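Local atomic coordinates of amidohydrolase (Xanthomonas campestris pv. campestris, PDB entry 4DZH), a protein that is a zinc-binding amidohydrolase with a TIM-barrel fold, probably deaminating adenosine-type substrates such as 5'-methylthioadenosine. Residues A[148-152]-A[153-157]; A[189-192]-A[193-196]; A[324-327]-A[328-332]; A[370-374]-A[375-379]. All blocks are in the same frame, centred on the assembly; numbering follows the deposited sequence.

Each of the four contacts is local, made within one continuous run of chain, and they follow each other in the order 1 to 4. Contacts 1 and 2, about 10 Å apart between centres, lead into the neighbouring parallel strands 156-163 and 194-200 of the barrel, and a salt bridge joins them. Contact 4, in the loop between helix 349-363 and strand 381-385, has its centre about 19 Å from that of contact 1 and touches it through the side chain of Arg156. Contact 3 opens helix 326-341 beside the magnesium site, its centre about 27 Å from that of contact 2. Contacts 1, 2 and 4 thus shape connections into strands, while contact 3 starts a helix at a metal site.

Contact 1 (A[148-152]-A[153-157]); sequences AVYKQ and HGFRA
Tyr150 meets Phe155 and Ala157, and Val149 meets His153, where helix 143-152 ends and the chain turns into the next strand. The turn is a Schellman motif: Phe155 N reaches back to Tyr150 O (2.9 Å), Gly154 N bonds to Lys151 O (3.0 Å), and Gly154 takes the positive phi the motif needs. On the tightly packed side, the Ala157 methyl sits over one face of the Tyr150 ring, its CB 4.2 Å from the ring centroid in a CH-pi contact. The Phe155 ring lies alongside, its plane 30° from that of Tyr150 but slid so far that the two barely overlap; they touch at CD1 of Tyr150 and CD1 of Phe155, 3.7 Å apart. The outer side is looser. There the His153 ring turns back along the helix, CG lying beside its own backbone N (chi1 -73°), and ND1 bonds in the ring plane to Val149 O at 3.0 Å. The backbone N of His153 binds that same oxygen from the opposite face of the carbonyl plane, so two N-H groups grip it. Solvent-exposed Gln152 runs beside the imidazole with its amide no closer than 4.0 Å, NE2 to CE1 of His153. The unit is the second half of a beta-alpha-beta crossover from strand 133-139: Val136 of that strand and helix 114-130 pack on the aromatic pair, Tyr150 OH bonds to Glu138 and Asn82, and Ala157 pairs with strand 194-200.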
loop_
_atom_site.group_PDB
_atom_site.type_symbol
_atom_site.label_atom_id
_atom_site.label_comp_id
_atom_site.label_asym_id
_atom_site.label_seq_id
_atom_site.Cartn_x
_atom_site.Cartn_y
_atom_site.Cartn_z
ATOM N N ALA A 148 -2.813 8.475 -29.442
ATOM C CA ALA A 148 -4.170 8.826 -29.873
ATOM C C ALA A 148 -5.170 8.612 -28.744
ATOM O O ALA A 148 -6.051 9.470 -28.511
ATOM C CB ALA A 148 -4.564 8.030 -31.105
ATOM N N VAL A 149 -5.046 7.472 -28.037
ATOM C CA VAL A 149 -5.934 7.154 -26.922
ATOM C C VAL A 149 -5.810 8.144 -25.784
ATOM O O VAL A 149 -6.806 8.664 -25.323
ATOM C CB VAL A 149 -5.731 5.725 -26.394
ATOM C CG1 VAL A 149 -6.531 5.508 -25.122
ATOM C CG2 VAL A 149 -6.134 4.736 -27.453
ATOM N N TYR A 150 -4.580 8.449 -25.364
ATOM C CA TYR A 150 -4.396 9.473 -24.340
ATOM C C TYR A 150 -4.996 10.834 -24.779
ATOM O O TYR A 150 -5.685 11.474 -23.985
ATOM C CB TYR A 150 -2.916 9.623 -23.982
ATOM C CG TYR A 150 -2.381 8.464 -23.141
ATOM C CD1 TYR A 150 -2.951 8.094 -21.930
ATOM C CD2 TYR A 150 -1.260 7.761 -23.566
ATOM C CE1 TYR A 150 -2.439 7.058 -21.170
ATOM C CE2 TYR A 150 -0.748 6.725 -22.788
ATOM C CZ TYR A 150 -1.344 6.383 -21.617
ATOM O OH TYR A 150 -0.872 5.354 -20.808
ATOM N N LYS A 151 -4.720 11.243 -26.023
ATOM C CA LYS A 151 -5.169 12.540 -26.546
ATOM C C LYS A 151 -6.691 12.544 -26.526
ATOM O O LYS A 151 -7.300 13.496 -26.048
ATOM C CB LYS A 151 -4.658 12.751 -27.956
ATOM C CG LYS A 151 -5.102 14.098 -28.546
ATOM C CD LYS A 151 -4.584 15.252 -27.695
ATOM C CE LYS A 151 -4.973 16.636 -28.310
ATOM N NZ LYS A 151 -4.091 17.737 -27.854
ATOM N N GLN A 152 -7.320 11.470 -27.002
ATOM C CA GLN A 152 -8.805 11.423 -27.051
ATOM C C GLN A 152 -9.431 11.593 -25.646
ATOM O O GLN A 152 -10.508 12.205 -25.470
ATOM C CB GLN A 152 -9.234 10.090 -27.696
ATOM C CG GLN A 152 -10.743 9.804 -27.727
ATOM C CD GLN A 152 -11.041 8.298 -27.777
ATOM O OE1 GLN A 152 -10.210 7.504 -28.251
ATOM N NE2 GLN A 152 -12.228 7.897 -27.268
ATOM N N HIS A 153 -8.760 11.071 -24.618
ATOM C CA HIS A 153 -9.282 11.158 -23.277
ATOM C C HIS A 153 -8.834 12.403 -22.533
ATOM O O HIS A 153 -9.139 12.571 -21.322
ATOM C CB HIS A 153 -8.888 9.910 -22.450
ATOM C CG HIS A 153 -9.648 8.683 -22.831
ATOM N ND1 HIS A 153 -9.289 7.883 -23.886
ATOM C CD2 HIS A 153 -10.813 8.182 -22.353
ATOM C CE1 HIS A 153 -10.172 6.902 -24.014
ATOM N NE2 HIS A 153 -11.106 7.068 -23.102
ATOM N N GLY A 154 -8.080 13.255 -23.212
ATOM C CA GLY A 154 -7.524 14.408 -22.542
ATOM C C GLY A 154 -6.530 14.144 -21.430
ATOM O O GLY A 154 -6.485 14.884 -20.460
ATOM N N PHE A 155 -5.705 13.104 -21.582
ATOM C CA PHE A 155 -4.847 12.648 -20.510
ATOM C C PHE A 155 -3.400 12.925 -20.915
ATOM O O PHE A 155 -3.052 12.695 -22.062
ATOM C CB PHE A 155 -5.092 11.140 -20.261
ATOM C CG PHE A 155 -4.427 10.613 -19.017
ATOM C CD1 PHE A 155 -3.069 10.276 -18.996
ATOM C CD2 PHE A 155 -5.163 10.459 -17.859
ATOM C CE1 PHE A 155 -2.466 9.817 -17.823
ATOM C CE2 PHE A 155 -4.563 10.015 -16.656
ATOM C CZ PHE A 155 -3.213 9.673 -16.645
ATOM N N ARG A 156 -2.593 13.479 -19.995
ATOM C CA ARG A 156 -1.248 13.919 -20.365
ATOM C C ARG A 156 -0.255 12.755 -20.413
ATOM O O ARG A 156 -0.255 11.875 -19.553
ATOM C CB ARG A 156 -0.765 14.974 -19.369
ATOM C CG ARG A 156 0.419 15.818 -19.894
ATOM C CD ARG A 156 0.755 16.909 -18.890
ATOM N NE ARG A 156 -0.403 17.755 -18.631
ATOM C CZ ARG A 156 -0.815 18.728 -19.450
ATOM N NH1 ARG A 156 -0.184 18.960 -20.611
ATOM N NH2 ARG A 156 -1.874 19.458 -19.123
ATOM N N ALA A 157 0.618 12.769 -21.413
ATOM C CA ALA A 157 1.571 11.667 -21.513
ATOM C C ALA A 157 2.824 12.037 -22.255
ATOM O O ALA A 157 2.792 12.717 -23.282
ATOM C CB ALA A 157 0.919 10.494 -22.234
#

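Contact 2 (A[189-192]-A[193-196]); sequences RDDP and LIST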
loop_
_atom_site.group_PDB
_atom_site.type_symbol
_atom_site.label_atom_id
_atom_site.label_comp_id
_atom_site.label_asym_id
_atom_site.label_seq_id
_atom_site.Cartn_x
_atom_site.Cartn_y
_atom_site.Cartn_z
ATOM N N ARG A 189 4.385 16.653 -32.709
ATOM C CA ARG A 189 5.179 17.852 -32.396
ATOM C C ARG A 189 4.250 19.013 -31.967
ATOM O O ARG A 189 3.180 19.251 -32.545
ATOM C CB ARG A 189 6.116 18.257 -33.544
ATOM C CG ARG A 189 5.450 18.216 -34.870
ATOM C CD ARG A 189 6.313 18.840 -35.967
ATOM N NE ARG A 189 6.115 18.130 -37.231
ATOM C CZ ARG A 189 7.069 17.439 -37.856
ATOM N NH1 ARG A 189 8.295 17.373 -37.330
ATOM N NH2 ARG A 189 6.805 16.825 -39.011
ATOM N N ASP A 190 4.660 19.698 -30.912
ATOM C CA ASP A 190 3.935 20.848 -30.394
ATOM C C ASP A 190 2.513 20.570 -29.925
ATOM O O ASP A 190 1.699 21.497 -29.842
ATOM C CB ASP A 190 3.924 21.996 -31.411
ATOM C CG ASP A 190 5.320 22.380 -31.861
ATOM O OD1 ASP A 190 6.217 22.521 -30.994
ATOM O OD2 ASP A 190 5.531 22.523 -33.084
ATOM N N ASP A 191 2.197 19.320 -29.566
ATOM C CA ASP A 191 0.880 19.083 -28.992
ATOM C C ASP A 191 0.940 19.444 -27.512
ATOM O O ASP A 191 1.946 19.165 -26.852
ATOM C CB ASP A 191 0.499 17.610 -29.124
ATOM C CG ASP A 191 -0.942 17.351 -28.739
ATOM O OD1 ASP A 191 -1.234 17.091 -27.528
ATOM O OD2 ASP A 191 -1.810 17.424 -29.644
ATOM N N PRO A 192 -0.111 20.109 -26.993
ATOM C CA PRO A 192 -0.056 20.539 -25.581
ATOM C C PRO A 192 -0.195 19.412 -24.536
ATOM O O PRO A 192 0.213 19.587 -23.385
ATOM C CB PRO A 192 -1.254 21.485 -25.461
ATOM C CG PRO A 192 -2.216 21.020 -26.491
ATOM C CD PRO A 192 -1.360 20.541 -27.652
ATOM N N LEU A 193 -0.781 18.293 -24.933
ATOM C CA LEU A 193 -0.995 17.165 -24.028
ATOM C C LEU A 193 0.031 16.020 -24.192
ATOM O O LEU A 193 0.416 15.401 -23.190
ATOM C CB LEU A 193 -2.414 16.625 -24.204
ATOM C CG LEU A 193 -3.530 17.183 -23.313
ATOM C CD1 LEU A 193 -4.879 16.569 -23.697
ATOM C CD2 LEU A 193 -3.245 16.996 -21.824
ATOM N N ILE A 194 0.414 15.728 -25.439
ATOM C CA ILE A 194 1.238 14.569 -25.778
ATOM C C ILE A 194 2.594 15.017 -26.274
ATOM O O ILE A 194 2.701 15.888 -27.181
ATOM C CB ILE A 194 0.599 13.738 -26.891
ATOM C CG1 ILE A 194 -0.868 13.358 -26.552
ATOM C CG2 ILE A 194 1.493 12.518 -27.238
ATOM C CD1 ILE A 194 -1.012 12.518 -25.305
ATOM N N SER A 195 3.628 14.472 -25.640
ATOM C CA SER A 195 4.990 14.590 -26.150
ATOM C C SER A 195 5.568 13.185 -26.361
ATOM O O SER A 195 4.998 12.170 -25.889
ATOM C CB SER A 195 5.873 15.406 -25.197
ATOM O OG SER A 195 5.410 16.748 -25.123
ATOM N N THR A 196 6.705 13.129 -27.052
ATOM C CA THR A 196 7.244 11.838 -27.432
ATOM C C THR A 196 8.675 11.653 -26.958
ATOM O O THR A 196 9.415 12.627 -26.783
ATOM C CB THR A 196 7.184 11.618 -28.951
ATOM O OG1 THR A 196 8.019 12.574 -29.633
ATOM C CG2 THR A 196 5.725 11.734 -29.455
HETATM O O HOH W 1 2.978 18.072 -24.509
HETATM O O HOH W 2 4.517 17.359 -28.313
HETATM O O HOH W 3 2.317 17.758 -21.902
#
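An Asx turn at Asp191 brings the chain through Leu193 to Ile194, where strand 194-200 starts. The carboxylate oxygen OD1 of Asp191 accepts from Leu193 N at 2.9 Å and from Ile194 N at 3.0 Å. Both donors come to the anti side of this oxygen but from opposite faces of the carboxylate plane, 34° out of it for Leu193 and 22° for Ile194, so one oxygen holds two successive amides. CG of Asp191 lies anti to the backbone N (chi1 -171°), which swings the acid forward over the backbone of the turn, while Pro192 takes the bend between acceptor and donors. This is one of the alpha-to-beta loops of the barrel: helix 174-188 has just finished, and Leu193 and Ser195 pair by backbone bonds with strand 156-163. The second oxygen, OD2 of Asp191, makes a salt bridge to Lys151 on helix 143-152, so the acid ties its own turn to the end of that helix, one beta-alpha unit back. Waters complete the other side of the loop. One bridges Asp191 O and Ser195 OG, 2.8 Å from each; another accepts from Asp191 N and lies 2.6 Å from Ile194 O. The Ile194 side chain leads away from the turn to pack against Trp188 and against Ala147, Tyr150 and Lys151 of helix 143-152.

Contact 3 (A[324-327]-A[328-332]); sequences LDMF and SENRT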
loop_
_atom_site.group_PDB
_atom_site.type_symbol
_atom_site.label_atom_id
_atom_site.label_comp_id
_atom_site.label_asym_id
_atom_site.label_seq_id
_atom_site.Cartn_x
_atom_site.Cartn_y
_atom_site.Cartn_z
ATOM N N LEU A 324 -2.068 0.358 -10.347
ATOM C CA LEU A 324 -1.475 1.638 -10.810
ATOM C C LEU A 324 -1.667 2.680 -9.725
ATOM O O LEU A 324 -1.930 3.859 -9.999
ATOM C CB LEU A 324 -2.175 2.142 -12.088
ATOM C CG LEU A 324 -1.989 1.185 -13.258
ATOM C CD1 LEU A 324 -2.831 1.669 -14.485
ATOM C CD2 LEU A 324 -0.484 0.900 -13.676
ATOM N N ASP A 325 -1.576 2.259 -8.475
ATOM C CA ASP A 325 -1.939 3.101 -7.348
ATOM C C ASP A 325 -0.725 3.922 -6.938
ATOM O O ASP A 325 0.196 3.379 -6.263
ATOM C CB ASP A 325 -2.384 2.193 -6.179
ATOM C CG ASP A 325 -2.788 2.976 -4.904
ATOM O OD1 ASP A 325 -2.494 4.193 -4.832
ATOM O OD2 ASP A 325 -3.372 2.356 -3.987
ATOM N N MET A 326 -0.686 5.187 -7.336
ATOM C CA MET A 326 0.459 6.027 -6.954
ATOM C C MET A 326 0.425 6.428 -5.497
ATOM O O MET A 326 1.478 6.765 -4.937
ATOM C CB MET A 326 0.551 7.268 -7.855
ATOM C CG MET A 326 1.087 6.959 -9.231
ATOM S SD MET A 326 2.879 6.667 -9.230
ATOM C CE MET A 326 3.496 8.304 -8.765
ATOM N N PHE A 327 -0.752 6.452 -4.831
ATOM C CA PHE A 327 -0.742 6.751 -3.394
ATOM C C PHE A 327 0.034 5.663 -2.663
ATOM O O PHE A 327 0.861 5.949 -1.799
ATOM C CB PHE A 327 -2.174 6.840 -2.834
ATOM C CG PHE A 327 -2.833 8.177 -3.069
ATOM C CD1 PHE A 327 -3.310 8.528 -4.327
ATOM C CD2 PHE A 327 -2.982 9.066 -2.015
ATOM C CE1 PHE A 327 -3.898 9.762 -4.550
ATOM C CE2 PHE A 327 -3.588 10.319 -2.226
ATOM C CZ PHE A 327 -4.040 10.653 -3.468
ATOM N N SER A 328 -0.226 4.412 -3.024
ATOM C CA SER A 328 0.522 3.292 -2.481
ATOM C C SER A 328 1.978 3.323 -2.865
ATOM O O SER A 328 2.828 3.094 -2.012
ATOM C CB SER A 328 -0.074 1.970 -2.929
ATOM O OG SER A 328 0.634 0.869 -2.347
ATOM N N GLU A 329 2.256 3.558 -4.145
ATOM C CA GLU A 329 3.641 3.589 -4.607
ATOM C C GLU A 329 4.466 4.628 -3.801
ATOM O O GLU A 329 5.643 4.357 -3.410
ATOM C CB GLU A 329 3.687 3.921 -6.097
ATOM C CG GLU A 329 4.988 3.378 -6.689
ATOM C CD GLU A 329 4.976 1.902 -6.883
ATOM O OE1 GLU A 329 6.098 1.307 -6.885
ATOM O OE2 GLU A 329 3.900 1.305 -7.067
ATOM N N ASN A 330 3.856 5.790 -3.541
ATOM C CA ASN A 330 4.514 6.850 -2.786
ATOM C C ASN A 330 4.798 6.395 -1.386
ATOM O O ASN A 330 5.911 6.594 -0.869
ATOM C CB ASN A 330 3.651 8.114 -2.687
ATOM C CG ASN A 330 3.440 8.818 -4.033
ATOM O OD1 ASN A 330 4.171 8.610 -5.002
ATOM N ND2 ASN A 330 2.452 9.715 -4.061
ATOM N N ARG A 331 3.789 5.805 -0.713
ATOM C CA ARG A 331 4.007 5.295 0.639
ATOM C C ARG A 331 5.120 4.231 0.661
ATOM O O ARG A 331 5.992 4.272 1.531
ATOM C CB ARG A 331 2.729 4.713 1.217
ATOM C CG ARG A 331 2.940 4.178 2.634
ATOM C CD ARG A 331 2.576 2.673 2.795
ATOM N NE ARG A 331 1.185 2.535 2.378
ATOM C CZ ARG A 331 0.798 1.908 1.262
ATOM N NH1 ARG A 331 -0.479 1.932 0.911
ATOM N NH2 ARG A 331 1.670 1.261 0.463
ATOM N N THR A 332 5.100 3.311 -0.307
ATOM C CA THR A 332 6.129 2.263 -0.337
ATOM C C THR A 332 7.516 2.897 -0.530
ATOM O O THR A 332 8.488 2.512 0.170
ATOM C CB THR A 332 5.824 1.278 -1.454
ATOM O OG1 THR A 332 4.526 0.684 -1.215
ATOM C CG2 THR A 332 6.851 0.162 -1.442
HETATM O O HOH W 4 1.252 0.767 -6.542
HETATM O O HOH W 5 0.683 8.862 -1.290
#
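Asp325 reaches forward to Ser328 as the N-cap of helix 326-341. Its CG is anti to the backbone N (chi1 180°), which carries the carboxylate to the first helical turn, where OD1 accepts from Ser328 N at 2.9 Å. The bond is nearly straight at the hydrogen, yet the amide comes from well above the carboxylate plane, 67° out of it, and the flat group thus rests against Ser328, with OD2 of Asp325 3.5 Å from CB of Ser328. Behind the cap, Glu329 N bonds to Asp325 O at 3.0 Å. The Glu329 side chain also turns back: with its chain bent at chi2 (75°), OE2 shares a water with Asp325 O, 2.8 Å from each. The next residue, Asn330, folds toward the helix start. Met326 O accepts from its backbone N, and CG of Asn330 also comes to 3.0 Å from Met326 O, though the side-chain amide makes no hydrogen bond there; the doubly bent Met326 chain crosses it, bringing CE to 3.8 Å from OD1 of Asn330. Ser328 sends its hydroxyl out instead, where OG accepts from Arg331 NH2 at 3.0 Å and also bonds to Glu289. Arg331 packs on Ser328 of the second subunit, which puts this turn at the dimer interface. Glu329 reaches Glu289 N through OE1 and Asn321 ND2 through OE2. Since Glu289, Asn321 and Asp323 bind the magnesium ion, Ser328 and Glu329 form a second shell that positions two of its ligands, while the acid at Asp325 probably gains from the partial positive charge of the helix start.

Contact 4 (A[370-374]-A[375-379]); sequences IGSIE and VGKQA
Glu374 to Lys377 form a type II beta turn, closed by Lys377 N on Glu374 O at 3.2 Å, with Gly376 at the third position taking the positive phi of that turn type. From the end of this turn the Lys377 side chain runs back extended across the loop, beside Glu374 and past Ser372. Its ammonium NZ bonds to Ile370 O at 2.9 Å, coming from 57° above the carbonyl plane, and to Ser372 OG at 2.8 Å. Gly367 O, earlier in the same loop, is a further acceptor. The Ser372 hydroxyl stands between its own backbone N and carbonyl carbon (chi1 54°), a setting that lets OG face the lysine and still donate to Glu374 OE2 at 2.7 Å, using the carboxylate's anti lone pair. One water links the two arms of the loop by donating to Ser372 O and Gln378 O. On the other side of the loop, Ile373 and Ala379 pack on strands 36-41 and 44-50, and Gly376 and Lys377 make backbone bonds to Ile45, so the loop joins the small N-terminal sheet to strand 381-385. Ile370 and Gln378 meet Arg156 of the barrel. The lysine charge is thus spread over carbonyls and a hydroxyl that is itself held by an acid; with OE2 of Glu374 4.1 Å from NZ, beyond a salt bridge, the surroundings probably favour a protonated Lys377 despite its burial.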
loop_
_atom_site.group_PDB
_atom_site.type_symbol
_atom_site.label_atom_id
_atom_site.label_comp_id
_atom_site.label_asym_id
_atom_site.label_seq_id
_atom_site.Cartn_x
_atom_site.Cartn_y
_atom_site.Cartn_z
ATOM N N ILE A 370 3.689 21.462 -15.574
ATOM C CA ILE A 370 2.914 20.753 -14.529
ATOM C C ILE A 370 3.748 20.505 -13.271
ATOM O O ILE A 370 4.946 20.786 -13.227
ATOM C CB ILE A 370 2.331 19.384 -15.016
ATOM C CG1 ILE A 370 3.455 18.388 -15.268
ATOM C CG2 ILE A 370 1.492 19.540 -16.298
ATOM C CD1 ILE A 370 2.972 17.003 -15.747
ATOM N N GLY A 371 3.129 19.932 -12.240
ATOM C CA GLY A 371 3.899 19.443 -11.100
ATOM C C GLY A 371 3.837 20.319 -9.863
ATOM O O GLY A 371 4.297 19.907 -8.788
ATOM N N SER A 372 3.340 21.555 -10.023
ATOM C CA SER A 372 3.146 22.432 -8.881
ATOM C C SER A 372 1.987 23.363 -9.173
ATOM O O SER A 372 1.576 23.487 -10.332
ATOM C CB SER A 372 4.422 23.229 -8.602
ATOM O OG SER A 372 4.837 23.903 -9.788
ATOM N N ILE A 373 1.402 23.939 -8.123
ATOM C CA ILE A 373 0.276 24.855 -8.287
ATOM C C ILE A 373 0.845 26.262 -8.261
ATOM O O ILE A 373 0.977 26.892 -7.195
ATOM C CB ILE A 373 -0.820 24.665 -7.200
ATOM C CG1 ILE A 373 -1.155 23.152 -7.093
ATOM C CG2 ILE A 373 -2.055 25.516 -7.535
ATOM C CD1 ILE A 373 -2.352 22.842 -6.163
ATOM N N GLU A 374 1.234 26.716 -9.446
ATOM C CA GLU A 374 1.860 28.030 -9.626
ATOM C C GLU A 374 1.182 28.674 -10.824
ATOM O O GLU A 374 0.831 27.987 -11.789
ATOM C CB GLU A 374 3.344 27.873 -9.881
ATOM C CG GLU A 374 4.127 27.244 -8.720
ATOM C CD GLU A 374 5.621 27.239 -8.980
ATOM O OE1 GLU A 374 6.250 28.311 -8.847
ATOM O OE2 GLU A 374 6.194 26.194 -9.367
ATOM N N VAL A 375 0.978 29.986 -10.753
ATOM C CA VAL A 375 0.387 30.734 -11.865
ATOM C C VAL A 375 1.159 30.452 -13.155
ATOM O O VAL A 375 2.410 30.458 -13.189
ATOM C CB VAL A 375 0.342 32.264 -11.550
ATOM C CG1 VAL A 375 -0.017 33.064 -12.814
ATOM C CG2 VAL A 375 -0.611 32.571 -10.424
ATOM N N GLY A 376 0.411 30.150 -14.221
ATOM C CA GLY A 376 0.992 29.915 -15.519
ATOM C C GLY A 376 1.130 28.473 -15.911
ATOM O O GLY A 376 1.337 28.131 -17.086
ATOM N N LYS A 377 1.064 27.597 -14.908
ATOM C CA LYS A 377 1.123 26.180 -15.200
ATOM C C LYS A 377 -0.253 25.651 -15.585
ATOM O O LYS A 377 -1.281 26.259 -15.297
ATOM C CB LYS A 377 1.682 25.396 -14.015
ATOM C CG LYS A 377 3.157 25.611 -13.744
ATOM C CD LYS A 377 3.787 24.369 -13.118
ATOM C CE LYS A 377 5.298 24.513 -12.976
ATOM N NZ LYS A 377 5.921 23.311 -12.250
ATOM N N GLN A 378 -0.256 24.483 -16.222
ATOM C CA GLN A 378 -1.507 23.816 -16.595
ATOM C C GLN A 378 -2.268 23.343 -15.366
ATOM O O GLN A 378 -1.666 22.933 -14.365
ATOM C CB GLN A 378 -1.183 22.591 -17.454
ATOM C CG GLN A 378 -0.523 22.917 -18.805
ATOM C CD GLN A 378 -1.449 23.647 -19.751
ATOM O OE1 GLN A 378 -2.450 23.099 -20.208
ATOM N NE2 GLN A 378 -1.103 24.883 -20.077
ATOM N N ALA A 379 -3.588 23.416 -15.451
ATOM C CA ALA A 379 -4.453 23.076 -14.327
ATOM C C ALA A 379 -4.693 21.564 -14.270
ATOM O O ALA A 379 -5.795 21.096 -14.532
ATOM C CB ALA A 379 -5.756 23.812 -14.424
HETATM O O HOH W 6 0.537 22.385 -12.721
#